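Local coordinates for MarR family transcriptional regulator (Staphylococcus epidermidis, PDB 5HLI), which probably acts as a redox-sensing transcriptional regulator of the MarR family that binds DNA as a dimer and responds to oxidation through disulfide formation, at residues E110-F113 / E114-S118. The protein carries 1 engineered substitution. Numbering follows the deposited sequence.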
loop_
_atom_site.group_PDB
_atom_site.type_symbol
_atom_site.label_atom_id
_atom_site.label_comp_id
_atom_site.label_asym_id
_atom_site.label_seq_id
_atom_site.Cartn_x
_atom_site.Cartn_y
_atom_site.Cartn_z
ATOM N N GLU A 110 -23.642 -0.028 6.047
ATOM C CA GLU A 110 -23.381 -1.233 6.824
ATOM C C GLU A 110 -22.972 -2.401 5.935
ATOM O O GLU A 110 -22.242 -3.291 6.386
ATOM C CB GLU A 110 -24.608 -1.595 7.664
ATOM C CG GLU A 110 -25.837 -1.977 6.865
ATOM C CD GLU A 110 -27.055 -2.193 7.747
ATOM O OE1 GLU A 110 -27.782 -1.210 8.009
ATOM O OE2 GLU A 110 -27.278 -3.340 8.186
ATOM N N ALA A 111 -23.423 -2.417 4.677
ATOM C CA ALA A 111 -23.003 -3.472 3.761
ATOM C C ALA A 111 -21.529 -3.331 3.398
ATOM O O ALA A 111 -20.795 -4.326 3.365
ATOM C CB ALA A 111 -23.869 -3.458 2.503
ATOM N N VAL A 112 -21.080 -2.107 3.109
ATOM C CA VAL A 112 -19.657 -1.874 2.867
ATOM C C VAL A 112 -18.864 -2.148 4.138
ATOM O O VAL A 112 -17.827 -2.821 4.117
ATOM C CB VAL A 112 -19.424 -0.438 2.360
ATOM C CG1 VAL A 112 -17.934 -0.160 2.219
ATOM C CG2 VAL A 112 -20.135 -0.218 1.033
ATOM N N PHE A 113 -19.355 -1.626 5.265
ATOM C CA PHE A 113 -18.713 -1.828 6.558
ATOM C C PHE A 113 -18.477 -3.308 6.837
ATOM O O PHE A 113 -17.370 -3.714 7.209
ATOM C CB PHE A 113 -19.585 -1.195 7.644
ATOM C CG PHE A 113 -18.942 -1.130 8.994
ATOM C CD1 PHE A 113 -17.965 -0.188 9.266
ATOM C CD2 PHE A 113 -19.344 -1.986 10.006
ATOM C CE1 PHE A 113 -17.381 -0.118 10.515
ATOM C CE2 PHE A 113 -18.766 -1.919 11.256
ATOM C CZ PHE A 113 -17.784 -0.983 11.511
ATOM N N GLU A 114 -19.509 -4.134 6.643
ATOM C CA GLU A 114 -19.376 -5.562 6.913
ATOM C C GLU A 114 -18.460 -6.241 5.900
ATOM O O GLU A 114 -17.666 -7.116 6.265
ATOM C CB GLU A 114 -20.756 -6.223 6.918
ATOM C CG GLU A 114 -20.730 -7.700 7.268
ATOM C CD GLU A 114 -22.085 -8.219 7.705
ATOM O OE1 GLU A 114 -22.208 -9.441 7.935
ATOM O OE2 GLU A 114 -23.027 -7.406 7.822
ATOM N N ALA A 115 -18.556 -5.852 4.625
ATOM C CA ALA A 115 -17.716 -6.465 3.601
ATOM C C ALA A 115 -16.237 -6.236 3.886
ATOM O O ALA A 115 -15.416 -7.150 3.727
ATOM C CB ALA A 115 -18.087 -5.918 2.222
ATOM N N ILE A 116 -15.876 -5.026 4.314
ATOM C CA ILE A 116 -14.478 -4.734 4.613
ATOM C C ILE A 116 -14.027 -5.487 5.855
ATOM O O ILE A 116 -12.866 -5.905 5.948
ATOM C CB ILE A 116 -14.270 -3.214 4.765
ATOM C CG1 ILE A 116 -14.691 -2.484 3.487
ATOM C CG2 ILE A 116 -12.814 -2.892 5.091
ATOM C CD1 ILE A 116 -14.018 -3.004 2.236
ATOM N N SER A 117 -14.937 -5.708 6.808
ATOM C CA SER A 117 -14.572 -6.277 8.102
ATOM C C SER A 117 -13.969 -7.673 7.995
ATOM O O SER A 117 -13.336 -8.134 8.951
ATOM C CB SER A 117 -15.793 -6.318 9.020
ATOM O OG SER A 117 -16.744 -7.266 8.563
ATOM N N SER A 118 -14.149 -8.360 6.869
ATOM C CA SER A 118 -13.530 -9.665 6.681
ATOM C C SER A 118 -12.045 -9.575 6.346
ATOM O O SER A 118 -11.419 -10.609 6.098
ATOM C CB SER A 118 -14.260 -10.443 5.583
ATOM O OG SER A 118 -14.295 -9.708 4.373
#
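Four successive backbone amides, Glu114 to Ser117, donate to the carbonyls of Glu110 to Phe113, each four residues back, in the last turns of helix 103-117. The straightest is Ile116 N to Val112 O at 3.0 Å, with an N-H...O angle of 164°. The bond from Ser117 N to Phe113 O (3.2 Å) is the most bent of the four, and the same amide adds a weak bond to Glu114 O, three residues back. Phe113 O also accepts a hydrogen bond from Asn13 of the second subunit.

Both serines turn their hydroxyls back onto carbonyls of the preceding turn. Ser117 OG, held between its own N and carbonyl carbon (chi1 69°), donates to Glu114 O at a very short 2.5 Å. One residue on, Ser118 OG donates to Ala115 O at 2.9 Å. The carboxylates of Glu110 and Glu114 stand on the exposed side with OE2 atoms 5.9 Å apart, too far for direct contact, though their like charges may repel weakly.

On the buried side, Val112 and Ile116 run alongside each other on the same flank of the helix, their CG1 atoms 4.2 Å apart. A chi1 of 175° turns Val112 CG1 away from the backbone N, toward the following turn, where it meets Ile116; Ile116 CG1 also passes 3.2 Å from Val112 O. Tyr44 of helix 41-52 touches both residues, while Phe37 packs on Ala111, Val112 and Ala115. Phe113 instead meets Gln6 of the second subunit, and Met9 of that subunit packs on Glu114 and Ser117. The arrangement is the C-terminal part of an alpha-helix packed on one flank against its own chain and on another against the partner subunit, as in the dimer interface of MarR-type regulators.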